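PDB 4IRX: sugar ABC transporter, periplasmic sugar-binding protein from Caulobacter crescentus, which binds myo-inositol and, as a periplasmic sugar-binding protein, probably delivers it to an ABC transporter for nutrient uptake. Local coordinates for residues 35-40 against 261-266; 84-89 against 102-107; 122-127 against 132-137. All coordinates share one frame; numbering follows the deposited sequence. Where two conformers were deposited one is given.

Interaction 1 (35-40 against 261-266)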
ATOM      1  N   ALA A  35       3.300   8.567 -21.087  1.00  9.50           N
ATOM      2  CA  ALA A  35       3.349   8.612 -22.541  1.00 10.65           C
ATOM      3  C   ALA A  35       2.093   9.281 -23.098  1.00 13.11           C
ATOM      4  O   ALA A  35       2.178  10.240 -23.877  1.00 14.33           O
ATOM      5  CB  ALA A  35       3.509   7.203 -23.112  1.00  9.86           C
ATOM      6  N   LYS A  36       0.928   8.813 -22.660  1.00 12.03           N
ATOM      7  CA  LYS A  36      -0.341   9.377 -23.127  1.00 11.25           C
ATOM      8  C   LYS A  36      -0.487  10.866 -22.868  1.00 11.92           C
ATOM      9  O   LYS A  36      -1.131  11.587 -23.644  1.00 15.86           O
ATOM     10  CB  LYS A  36      -1.502   8.687 -22.454  1.00 13.35           C
ATOM     11  CG  LYS A  36      -1.739   7.292 -22.937  1.00 12.53           C
ATOM     12  CD  LYS A  36      -2.662   6.599 -21.962  1.00 13.60           C
ATOM     13  CE  LYS A  36      -3.211   5.343 -22.580  1.00 14.94           C
ATOM     14  NZ  LYS A  36      -3.853   4.525 -21.529  1.00 14.90           N
ATOM     15  N   LEU A  37       0.090  11.342 -21.773  1.00 10.50           N
ATOM     16  CA  LEU A  37      -0.045  12.748 -21.416  1.00 13.30           C
ATOM     17  C   LEU A  37       1.070  13.607 -22.024  1.00 12.16           C
ATOM     18  O   LEU A  37       1.068  14.822 -21.830  1.00 14.28           O
ATOM     19  CB  LEU A  37      -0.076  12.917 -19.890  1.00 14.06           C
ATOM     20  CG  LEU A  37      -1.267  12.253 -19.239  1.00 11.54           C
ATOM     21  CD1 LEU A  37      -1.177  12.432 -17.724  1.00 14.30           C
ATOM     22  CD2 LEU A  37      -2.554  12.841 -19.796  1.00 15.97           C
ATOM     23  N   GLY A  38       2.028  12.981 -22.700  1.00 12.81           N
ATOM     24  CA  GLY A  38       3.146  13.708 -23.270  1.00 12.78           C
ATOM     25  C   GLY A  38       4.045  14.311 -22.223  1.00 13.09           C
ATOM     26  O   GLY A  38       4.618  15.381 -22.427  1.00 13.62           O
ATOM     27  N   VAL A  39       4.183  13.634 -21.089  1.00 11.78           N
ATOM     28  CA  VAL A  39       5.046  14.125 -20.024  1.00 14.77           C
ATOM     29  C   VAL A  39       6.179  13.148 -19.773  1.00 12.89           C
ATOM     30  O   VAL A  39       5.981  11.926 -19.741  1.00 14.78           O
ATOM     31  CB  VAL A  39       4.219  14.441 -18.725  1.00 13.67           C
ATOM     32  CG1 VAL A  39       3.630  13.187 -18.072  1.00 15.78           C
ATOM     33  CG2 VAL A  39       5.032  15.242 -17.710  1.00 17.23           C
ATOM     34  N   LYS A  40       7.385  13.676 -19.583  1.00 12.71           N
ATOM     35  CA  LYS A  40       8.491  12.816 -19.196  1.00 15.50           C
ATOM     36  C   LYS A  40       8.437  12.603 -17.694  1.00 14.81           C
ATOM     37  O   LYS A  40       8.273  13.563 -16.939  1.00 14.76           O
ATOM     38  CB  LYS A  40       9.837  13.442 -19.591  1.00 16.08           C
ATOM     39  CG  LYS A  40      11.021  12.510 -19.335  1.00 24.15           C
ATOM     40  CD  LYS A  40      12.345  13.111 -19.812  1.00 28.13           C
ATOM     41  CE  LYS A  40      13.472  12.080 -19.765  1.00 28.07           C
ATOM     42  NZ  LYS A  40      14.775  12.663 -20.250  1.00 29.06           N
ATOM     43  N   GLN A 261      -3.293  15.247 -12.387  1.00  9.18           N
ATOM     44  CA  GLN A 261      -3.253  16.494 -11.637  1.00  8.37           C
ATOM     45  C   GLN A 261      -1.933  17.230 -11.839  1.00  9.56           C
ATOM     46  O   GLN A 261      -1.934  18.441 -12.023  1.00 11.06           O
ATOM     47  CB  GLN A 261      -3.463  16.223 -10.151  1.00  9.39           C
ATOM     48  CG  GLN A 261      -4.871  15.751  -9.766  1.00 11.26           C
ATOM     49  CD  GLN A 261      -5.132  15.983  -8.290  1.00 16.27           C
ATOM     50  OE1 GLN A 261      -4.710  17.006  -7.744  1.00 18.27           O
ATOM     51  NE2 GLN A 261      -5.777  15.033  -7.629  1.00 18.84           N
ATOM     52  N   ALA A 262      -0.817  16.509 -11.814  1.00  9.23           N
ATOM     53  CA  ALA A 262       0.485  17.151 -12.026  1.00 10.86           C
ATOM     54  C   ALA A 262       0.559  17.867 -13.377  1.00 12.03           C
ATOM     55  O   ALA A 262       1.073  18.981 -13.462  1.00 11.12           O
ATOM     56  CB  ALA A 262       1.595  16.114 -11.908  1.00  9.30           C
ATOM     57  N   VAL A 263       0.026  17.237 -14.420  1.00 10.54           N
ATOM     58  CA  VAL A 263       0.095  17.809 -15.751  1.00 11.01           C
ATOM     59  C   VAL A 263      -0.793  19.055 -15.852  1.00 14.39           C
ATOM     60  O   VAL A 263      -0.405  20.066 -16.453  1.00 14.10           O
ATOM     61  CB  VAL A 263      -0.246  16.748 -16.819  1.00 10.71           C
ATOM     62  CG1 VAL A 263      -0.476  17.404 -18.169  1.00 14.43           C
ATOM     63  CG2 VAL A 263       0.885  15.722 -16.878  1.00 12.49           C
ATOM     64  N   ASP A 264      -1.955  19.023 -15.207  1.00 12.35           N
ATOM     65  CA  ASP A 264      -2.820  20.192 -15.181  1.00 12.99           C
ATOM     66  C   ASP A 264      -2.195  21.316 -14.352  1.00 14.96           C
ATOM     67  O   ASP A 264      -2.324  22.498 -14.700  1.00 13.59           O
ATOM     68  CB  ASP A 264      -4.224  19.812 -14.701  1.00 13.89           C
ATOM     69  CG  ASP A 264      -5.091  19.252 -15.830  1.00 18.73           C
ATOM     70  OD1 ASP A 264      -4.983  19.758 -16.972  1.00 24.01           O
ATOM     71  OD2 ASP A 264      -5.879  18.312 -15.583  1.00 20.58           O
ATOM     72  N   LYS A 265      -1.474  20.966 -13.292  1.00 11.55           N
ATOM     73  CA  LYS A 265      -0.739  21.992 -12.550  1.00  8.83           C
ATOM     74  C   LYS A 265       0.300  22.661 -13.467  1.00 13.85           C
ATOM     75  O   LYS A 265       0.424  23.910 -13.503  1.00 14.58           O
ATOM     76  CB  LYS A 265      -0.029  21.372 -11.348  1.00 13.68           C
ATOM     77  CG  LYS A 265       0.876  22.336 -10.582  1.00 14.64           C
ATOM     78  CD  LYS A 265       0.045  23.213  -9.656  1.00 21.59           C
ATOM     79  CE  LYS A 265       0.909  23.964  -8.676  1.00 29.87           C
ATOM     80  NZ  LYS A 265       1.734  24.979  -9.367  1.00 37.43           N
ATOM     81  N   ILE A 266       1.040  21.857 -14.229  1.00 13.06           N
ATOM     82  CA  ILE A 266       2.040  22.416 -15.152  1.00 10.82           C
ATOM     83  C   ILE A 266       1.438  23.265 -16.281  1.00 13.19           C
ATOM     84  O   ILE A 266       1.941  24.358 -16.576  1.00 15.03           O
ATOM     85  CB  ILE A 266       2.898  21.293 -15.754  1.00 11.18           C
ATOM     86  CG1 ILE A 266       3.752  20.632 -14.657  1.00  9.71           C
ATOM     87  CG2 ILE A 266       3.722  21.807 -16.898  1.00 11.20           C
ATOM     88  CD1 ILE A 266       4.377  19.269 -15.051  1.00 14.33           C
TER
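Val-263 pushes a single methyl, CG2, against both Leu-37 and Val-39, and this three-residue cluster is the tight part of the contact. CG2 lies 3.9 Å from Val-39 CG1 and 4.0 Å from Leu-37 CD1, so it is shared between two neighbours only two residues apart in the chain. Each partner's side chain meets that of Val-263 at a slant. In Val-263, CG1 is trans to N (chi1 167°), which leaves CG2 beside the backbone N. On the other side, Val-39 holds CG1 in the cramped slot between its N and carbonyl carbon (chi1 67°), which brings that methyl to the valine of helix 251-268. Between the two contacting residues Gly-38 turns the chain: it is the first residue to leave helical geometry and, with positive phi and its N bonded to Ala-35 O at 3.0 Å, forms a Schellman motif before strand 40-45 begins. Val-39 and Val-263 are buried, with Val-11 of strand 10-15 and Met-9 adding to their surroundings. Outward the character changes. Leu-37 is partly exposed and also touches Leu-259 and Arg-260 on the preceding turn of helix 251-268. Lys-36 and Asp-264 are exposed, and the lysine ammonium pairs with Asp-32 of its own helix rather than crossing to 261-266. No hydrogen bond or charge pair spans the two segments: between 35-40 and 261-266 only methyl groups meet, where helix 251-268 packs on strands 10-15 and 67-70, an apolar association that depends on shape and burial.

Interaction 2 (84-89 against 102-107)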
ATOM      1  N   ASP A  84       9.883  22.116   2.599  1.00 19.00           N
ATOM      2  CA  ASP A  84      10.979  22.810   1.943  1.00 20.42           C
ATOM      3  C   ASP A  84      10.724  22.948   0.450  1.00 22.10           C
ATOM      4  O   ASP A  84      10.924  24.026  -0.121  1.00 20.13           O
ATOM      5  CB  ASP A  84      12.294  22.079   2.195  1.00 21.11           C
ATOM      6  CG  ASP A  84      13.489  22.824   1.642  1.00 45.15           C
ATOM      7  OD1 ASP A  84      13.450  24.073   1.613  1.00 52.19           O
ATOM      8  OD2 ASP A  84      14.471  22.156   1.246  1.00 51.24           O
ATOM      9  N   LEU A  85      10.264  21.867  -0.176  1.00 19.00           N
ATOM     10  CA  LEU A  85       9.963  21.909  -1.600  0.59 16.65           C
ATOM     11  C   LEU A  85       8.871  22.941  -1.904  1.00 16.55           C
ATOM     12  O   LEU A  85       9.020  23.744  -2.845  1.00 15.58           O
ATOM     13  CB  LEU A  85       9.599  20.515  -2.146  0.59 13.42           C
ATOM     14  CG  LEU A  85      10.716  19.858  -2.958  0.59 16.30           C
ATOM     15  CD1 LEU A  85      11.944  19.574  -2.109  0.59 15.59           C
ATOM     16  CD2 LEU A  85      10.234  18.564  -3.624  0.59 11.93           C
ATOM     17  N   VAL A  86       7.804  22.947  -1.112  1.00 16.34           N
ATOM     18  CA  VAL A  86       6.716  23.918  -1.311  1.00 17.52           C
ATOM     19  C   VAL A  86       7.200  25.366  -1.171  1.00 20.27           C
ATOM     20  O   VAL A  86       6.878  26.225  -2.004  1.00 21.35           O
ATOM     21  CB  VAL A  86       5.478  23.609  -0.422  1.00 22.55           C
ATOM     22  CG1 VAL A  86       4.551  24.813  -0.314  1.00 28.05           C
ATOM     23  CG2 VAL A  86       4.727  22.392  -0.969  1.00 20.91           C
ATOM     24  N   GLU A  87       8.021  25.615  -0.161  1.00 18.60           N
ATOM     25  CA  GLU A  87       8.601  26.937   0.047  1.00 20.41           C
ATOM     26  C   GLU A  87       9.473  27.412  -1.127  1.00 26.44           C
ATOM     27  O   GLU A  87       9.569  28.615  -1.379  1.00 28.35           O
ATOM     28  CB  GLU A  87       9.346  26.971   1.389  1.00 21.45           C
ATOM     29  CG  GLU A  87       8.371  26.942   2.563  1.00 35.47           C
ATOM     30  CD  GLU A  87       9.031  26.739   3.918  1.00 50.63           C
ATOM     31  OE1 GLU A  87      10.282  26.720   3.997  1.00 47.09           O
ATOM     32  OE2 GLU A  87       8.280  26.596   4.910  1.00 49.57           O
ATOM     33  N   GLN A  88      10.073  26.469  -1.855  1.00 20.47           N
ATOM     34  CA  GLN A  88      10.853  26.766  -3.053  1.00 19.83           C
ATOM     35  C   GLN A  88       9.975  26.872  -4.293  1.00 18.79           C
ATOM     36  O   GLN A  88      10.492  27.061  -5.393  1.00 26.14           O
ATOM     37  CB  GLN A  88      11.828  25.637  -3.353  1.00 22.73           C
ATOM     38  CG  GLN A  88      12.888  25.400  -2.346  1.00 28.90           C
ATOM     39  CD  GLN A  88      13.787  24.290  -2.798  1.00 31.68           C
ATOM     40  OE1 GLN A  88      14.310  24.326  -3.911  1.00 26.84           O
ATOM     41  NE2 GLN A  88      13.942  23.271  -1.962  1.00 26.99           N
ATOM     42  N   GLY A  89       8.668  26.689  -4.140  1.00 19.17           N
ATOM     43  CA  GLY A  89       7.775  26.749  -5.286  1.00 16.25           C
ATOM     44  C   GLY A  89       7.647  25.445  -6.066  1.00 19.45           C
ATOM     45  O   GLY A  89       7.270  25.453  -7.236  1.00 16.04           O
ATOM     46  N   GLY A 102       3.489  18.342   8.854  1.00 25.32           N
ATOM     47  CA  GLY A 102       4.248  19.522   8.493  1.00 26.05           C
ATOM     48  C   GLY A 102       3.435  20.793   8.566  1.00 21.85           C
ATOM     49  O   GLY A 102       2.274  20.794   8.969  1.00 23.47           O
ATOM     50  N   LYS A 103       4.078  21.877   8.160  1.00 26.13           N
ATOM     51  CA  LYS A 103       3.494  23.205   8.117  1.00 24.80           C
ATOM     52  C   LYS A 103       2.401  23.231   7.056  1.00 24.47           C
ATOM     53  O   LYS A 103       1.318  23.773   7.259  1.00 31.87           O
ATOM     54  CB  LYS A 103       4.609  24.186   7.750  1.00 35.05           C
ATOM     55  CG  LYS A 103       4.393  25.644   8.074  1.00 45.43           C
ATOM     56  CD  LYS A 103       5.720  26.382   7.865  1.00 40.83           C
ATOM     57  CE  LYS A 103       5.602  27.878   8.111  1.00 57.33           C
ATOM     58  NZ  LYS A 103       4.540  28.503   7.268  1.00 61.62           N
ATOM     59  N   THR A 104       2.695  22.603   5.922  1.00 22.75           N
ATOM     60  CA  THR A 104       1.805  22.644   4.775  1.00 23.52           C
ATOM     61  C   THR A 104       1.001  21.359   4.649  1.00 19.23           C
ATOM     62  O   THR A 104       1.508  20.276   4.967  1.00 25.37           O
ATOM     63  CB  THR A 104       2.625  22.917   3.498  1.00 32.23           C
ATOM     64  OG1 THR A 104       3.188  24.234   3.568  1.00 39.84           O
ATOM     65  CG2 THR A 104       1.769  22.799   2.261  1.00 36.06           C
ATOM     66  N   ALA A 105      -0.248  21.466   4.214  1.00 22.48           N
ATOM     67  CA  ALA A 105      -1.056  20.283   3.966  1.00 20.52           C
ATOM     68  C   ALA A 105      -0.703  19.780   2.572  1.00 24.85           C
ATOM     69  O   ALA A 105      -0.888  20.483   1.577  1.00 26.84           O
ATOM     70  CB  ALA A 105      -2.529  20.614   4.042  1.00 28.04           C
ATOM     71  N   VAL A 106      -0.152  18.580   2.506  1.00 14.29           N
ATOM     72  CA  VAL A 106       0.228  18.000   1.231  1.00 17.37           C
ATOM     73  C   VAL A 106      -0.943  17.225   0.655  1.00 14.07           C
ATOM     74  O   VAL A 106      -1.461  16.304   1.298  1.00 14.25           O
ATOM     75  CB  VAL A 106       1.423  17.066   1.394  1.00 12.25           C
ATOM     76  CG1 VAL A 106       1.724  16.363   0.080  1.00 16.63           C
ATOM     77  CG2 VAL A 106       2.609  17.853   1.864  1.00 16.68           C
ATOM     78  N   PRO A 107      -1.372  17.587  -0.566  1.00 10.30           N
ATOM     79  CA  PRO A 107      -2.481  16.854  -1.180  1.00 11.91           C
ATOM     80  C   PRO A 107      -2.075  15.397  -1.394  1.00 11.94           C
ATOM     81  O   PRO A 107      -0.916  15.133  -1.644  1.00 10.81           O
ATOM     82  CB  PRO A 107      -2.701  17.556  -2.522  1.00 14.34           C
ATOM     83  CG  PRO A 107      -1.879  18.777  -2.505  1.00 18.28           C
ATOM     84  CD  PRO A 107      -0.837  18.645  -1.448  1.00 13.18           C
TER
HETATM   85  O   HOH W   1       5.901  25.258   3.609  1.00 35.40           O
HETATM   86  O   HOH W   2       5.089  27.026   4.650  1.00 43.92           O
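Lys-103 meets Glu-87 where the loop comes nearest the carboxylate at the end of helix 79-87. The two side chains cross at about a right angle, and Lys-103 CD comes to 3.9 Å from Glu-87 OE2. The lysine leaves with CG anti to its N (chi1 -160°), stays extended as far as CE, and bends at the last torsion (chi4 -56°), which leaves NZ 4.8 Å from Glu-87 OE2, too far for a salt bridge. A water fills in: it accepts from Lys-103 NZ and donates to Glu-87 OE2. The backbone N of Lys-103 is held separately, by a carboxylate oxygen of Asp-83 in the same helix.

Thr-104 follows, its N bonded to the other oxygen of Asp-83, so one carboxylate grips two successive amides. Its side chain and that of Val-86 point at each other tip to tip, OG1 to CG1 at 4.2 Å, a loose approach. A second water links Thr-104 OG1, at 2.9 Å, to Glu-87 OE2, at 3.0 Å, which therefore receives hydrogens from both waters. Beyond this point the loop leaves the helix: Val-106 turns to Val-92 and Ile-99, and Pro-107 bonds through its backbone to Ser-94, leading into strand 108-111 beside strand 91-95.

Opposite charges stand near each other here without direct contact. Their attraction is therefore probably softened by the intervening water, and across these segments a hydrated, polar surface join takes the place of a close-fitting one.

Interaction 3 (122-127 against 132-137)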
ATOM      1  N   ASP A 122     -14.374  -6.627   9.191  1.00  8.32           N
ATOM      2  CA  ASP A 122     -15.815  -6.871   9.061  1.00 10.49           C
ATOM      3  C   ASP A 122     -16.036  -8.250   8.466  1.00  9.72           C
ATOM      4  O   ASP A 122     -16.965  -8.957   8.866  1.00 11.33           O
ATOM      5  CB  ASP A 122     -16.530  -5.782   8.233  1.00 10.74           C
ATOM      6  CG  ASP A 122     -16.725  -4.479   8.995  1.00 12.00           C
ATOM      7  OD1 ASP A 122     -16.536  -4.434  10.228  1.00 13.95           O
ATOM      8  OD2 ASP A 122     -17.048  -3.470   8.322  1.00 17.24           O
ATOM      9  N   TRP A 123     -15.176  -8.645   7.536  1.00  9.53           N
ATOM     10  CA  TRP A 123     -15.216 -10.001   7.013  1.00  9.37           C
ATOM     11  C   TRP A 123     -15.029 -11.042   8.115  1.00 10.47           C
ATOM     12  O   TRP A 123     -15.734 -12.073   8.150  1.00 10.11           O
ATOM     13  CB  TRP A 123     -14.195 -10.216   5.866  1.00 10.43           C
ATOM     14  CG  TRP A 123     -14.216 -11.628   5.345  1.00 11.34           C
ATOM     15  CD1 TRP A 123     -14.946 -12.126   4.309  1.00 16.16           C
ATOM     16  CD2 TRP A 123     -13.486 -12.728   5.892  1.00 16.41           C
ATOM     17  NE1 TRP A 123     -14.709 -13.482   4.173  1.00 17.80           N
ATOM     18  CE2 TRP A 123     -13.810 -13.873   5.132  1.00 17.41           C
ATOM     19  CE3 TRP A 123     -12.585 -12.855   6.949  1.00 17.22           C
ATOM     20  CZ2 TRP A 123     -13.258 -15.138   5.404  1.00 17.21           C
ATOM     21  CZ3 TRP A 123     -12.032 -14.115   7.215  1.00 20.22           C
ATOM     22  CH2 TRP A 123     -12.373 -15.228   6.444  1.00 20.08           C
ATOM     23  N   VAL A 124     -14.069 -10.806   9.003  1.00  8.45           N
ATOM     24  CA  VAL A 124     -13.833 -11.728  10.112  1.00  9.34           C
ATOM     25  C   VAL A 124     -15.090 -11.822  10.993  1.00 10.63           C
ATOM     26  O   VAL A 124     -15.528 -12.914  11.346  1.00 10.08           O
ATOM     27  CB  VAL A 124     -12.619 -11.302  10.982  1.00  8.03           C
ATOM     28  CG1 VAL A 124     -12.491 -12.230  12.181  1.00 10.76           C
ATOM     29  CG2 VAL A 124     -11.343 -11.289  10.121  1.00 12.81           C
ATOM     30  N   VAL A 125     -15.672 -10.669  11.330  1.00 10.85           N
ATOM     31  CA  VAL A 125     -16.804 -10.653  12.247  1.00 12.10           C
ATOM     32  C   VAL A 125     -18.014 -11.336  11.609  1.00 11.59           C
ATOM     33  O   VAL A 125     -18.749 -12.063  12.265  1.00 12.03           O
ATOM     34  CB  VAL A 125     -17.103  -9.230  12.725  1.00 10.30           C
ATOM     35  CG1 VAL A 125     -18.379  -9.216  13.586  1.00 15.11           C
ATOM     36  CG2 VAL A 125     -15.932  -8.716  13.516  1.00 12.53           C
ATOM     37  N   LYS A 126     -18.193 -11.169  10.306  1.00  9.61           N
ATOM     38  CA  LYS A 126     -19.312 -11.819   9.622  1.00 10.97           C
ATOM     39  C   LYS A 126     -19.096 -13.328   9.522  1.00 13.80           C
ATOM     40  O   LYS A 126     -20.032 -14.123   9.674  1.00 13.52           O
ATOM     41  CB  LYS A 126     -19.515 -11.214   8.232  1.00 17.45           C
ATOM     42  CG  LYS A 126     -20.438 -12.030   7.331  1.00 18.61           C
ATOM     43  CD  LYS A 126     -20.691 -11.303   6.018  1.00 34.86           C
ATOM     44  CE  LYS A 126     -21.498 -12.161   5.057  1.00 47.05           C
ATOM     45  NZ  LYS A 126     -21.656 -11.486   3.734  1.00 46.96           N
ATOM     46  N   THR A 127     -17.851 -13.722   9.276  1.00 11.17           N
ATOM     47  CA  THR A 127     -17.499 -15.117   9.026  1.00 11.52           C
ATOM     48  C   THR A 127     -17.395 -15.931  10.312  1.00 10.54           C
ATOM     49  O   THR A 127     -17.615 -17.142  10.314  1.00 11.52           O
ATOM     50  CB  THR A 127     -16.170 -15.166   8.220  1.00 12.14           C
ATOM     51  OG1 THR A 127     -16.377 -14.473   6.984  1.00 13.70           O
ATOM     52  CG2 THR A 127     -15.712 -16.597   7.939  1.00 15.49           C
ATOM     53  N   ALA A 132     -13.258 -15.322  17.082  1.00  9.57           N
ATOM     54  CA  ALA A 132     -12.147 -15.881  16.320  1.00  9.03           C
ATOM     55  C   ALA A 132     -10.851 -15.434  16.910  1.00 11.09           C
ATOM     56  O   ALA A 132     -10.789 -14.399  17.578  1.00 10.27           O
ATOM     57  CB  ALA A 132     -12.217 -15.455  14.897  1.00 10.87           C
ATOM     58  N   ARG A 133      -9.811 -16.225  16.663  1.00  9.15           N
ATOM     59  CA  ARG A 133      -8.434 -15.863  17.017  1.00  9.19           C
ATOM     60  C   ARG A 133      -7.735 -15.339  15.775  1.00 10.33           C
ATOM     61  O   ARG A 133      -7.665 -16.053  14.760  1.00 10.60           O
ATOM     62  CB  ARG A 133      -7.681 -17.090  17.542  1.00 10.72           C
ATOM     63  CG  ARG A 133      -8.201 -17.570  18.860  1.00 14.58           C
ATOM     64  CD  ARG A 133      -7.645 -18.940  19.239  1.00 23.17           C
ATOM     65  NE  ARG A 133      -6.191 -18.920  19.320  1.00 28.57           N
ATOM     66  CZ  ARG A 133      -5.526 -18.506  20.394  1.00 38.02           C
ATOM     67  NH1 ARG A 133      -6.199 -18.097  21.465  1.00 40.33           N
ATOM     68  NH2 ARG A 133      -4.199 -18.512  20.410  1.00 35.63           N
ATOM     69  N   VAL A 134      -7.254 -14.088  15.837  1.00  8.25           N
ATOM     70  CA  VAL A 134      -6.735 -13.362  14.694  1.00  7.87           C
ATOM     71  C   VAL A 134      -5.276 -12.960  14.897  1.00  9.64           C
ATOM     72  O   VAL A 134      -4.892 -12.465  15.960  1.00 11.66           O
ATOM     73  CB  VAL A 134      -7.589 -12.066  14.450  1.00 10.23           C
ATOM     74  CG1 VAL A 134      -7.096 -11.280  13.235  1.00 13.46           C
ATOM     75  CG2 VAL A 134      -9.068 -12.417  14.297  1.00 12.19           C
ATOM     76  N   VAL A 135      -4.472 -13.164  13.857  1.00  9.65           N
ATOM     77  CA  VAL A 135      -3.101 -12.656  13.800  1.00 10.64           C
ATOM     78  C   VAL A 135      -3.077 -11.524  12.792  1.00  8.91           C
ATOM     79  O   VAL A 135      -3.662 -11.643  11.716  1.00 11.11           O
ATOM     80  CB  VAL A 135      -2.131 -13.784  13.351  1.00 10.16           C
ATOM     81  CG1 VAL A 135      -0.717 -13.234  13.064  1.00 11.76           C
ATOM     82  CG2 VAL A 135      -2.051 -14.827  14.434  1.00 12.49           C
ATOM     83  N   VAL A 136      -2.412 -10.417  13.123  1.00  9.38           N
ATOM     84  CA  VAL A 136      -2.305  -9.293  12.188  1.00  9.51           C
ATOM     85  C   VAL A 136      -0.840  -9.098  11.814  1.00 10.88           C
ATOM     86  O   VAL A 136       0.018  -8.971  12.688  1.00 11.17           O
ATOM     87  CB  VAL A 136      -2.931  -7.986  12.782  1.00  9.69           C
ATOM     88  CG1 VAL A 136      -2.832  -6.811  11.764  1.00 13.39           C
ATOM     89  CG2 VAL A 136      -4.363  -8.250  13.206  1.00 13.93           C
ATOM     90  N   ILE A 137      -0.545  -9.177  10.514  1.00  9.86           N
ATOM     91  CA  ILE A 137       0.809  -8.968   9.993  1.00 10.09           C
ATOM     92  C   ILE A 137       0.802  -7.663   9.186  1.00  9.30           C
ATOM     93  O   ILE A 137       0.115  -7.545   8.171  1.00 11.28           O
ATOM     94  CB  ILE A 137       1.258 -10.125   9.064  1.00 11.33           C
ATOM     95  CG1 ILE A 137       1.122 -11.477   9.780  1.00 13.04           C
ATOM     96  CG2 ILE A 137       2.671  -9.869   8.550  1.00 11.94           C
ATOM     97  CD1 ILE A 137       2.079 -11.682  10.925  1.00 15.93           C
TER
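Val-124 and Ala-132 stand where the last turns of helix 113-127 run closest to strand 132-138, their CA atoms 7.7 Å apart. This is a helix laid on a sheet in a Rossmann-like alpha/beta lobe: after a loop of four residues the chain turns from the helix into an inner strand of a four-stranded parallel sheet, between strands 164-171 and 197-200. The strand alternates, with Ala-132 and Val-134 directed at the helix and Arg-133 away from it. Further along, Val-135 and Ile-137 pack on Ile-186 of helix 176-189, which covers the other face of the sheet.

One methyl does the work on the helix side. Val-124 CG1 touches Val-134 CG2 at 4.0 Å, the two side chains meeting aslant, and Ala-132 CB at 4.2 Å. It reaches both because CG1 is trans to the backbone N of Val-124 (chi1 175°), while Val-134 offers the methyl lying beside its own backbone N. All three residues are buried, and Val-124 continues onto Val-197 and Leu-199 of the adjacent strand, so the valine sits over two neighbouring strands. No polar bond crosses between the segments; the strand's amides and carbonyls are used instead with its neighbours, as where Arg-133 pairs with Val-197 and Val-134 with Lys-165.

The helix end carries its own polar detail. Trp-123 O is gripped from opposite faces of its carbonyl plane by two donors of one residue, Thr-127 N at 2.9 Å and Thr-127 OG1 at 2.7 Å. OG1 lies tilted 30° from that plane, and the same atom rests 3.2 Å above the plane of the Trp-123 indole, over its centre.

How the interactions relate
Interaction 1 opens first, at 35-40, and closes last, at 261-266, so its long loop encloses the other two. Within it, interaction 2 closes a short loop from 84-89 to 102-107, and only afterwards does the chain make the tighter turn of interaction 3, from 122-127 to 132-137; these two lie in series and nothing crosses. Interactions 1 and 2 belong to the lobe of the seven-stranded mixed sheet, their centres about 21 Å apart. Interaction 3 lies in the other lobe, on the four-stranded parallel sheet, with its centre about 42 Å from that of interaction 1. Myo-inositol is bound by residues from both lobes, including Gln-20 and Asn-139.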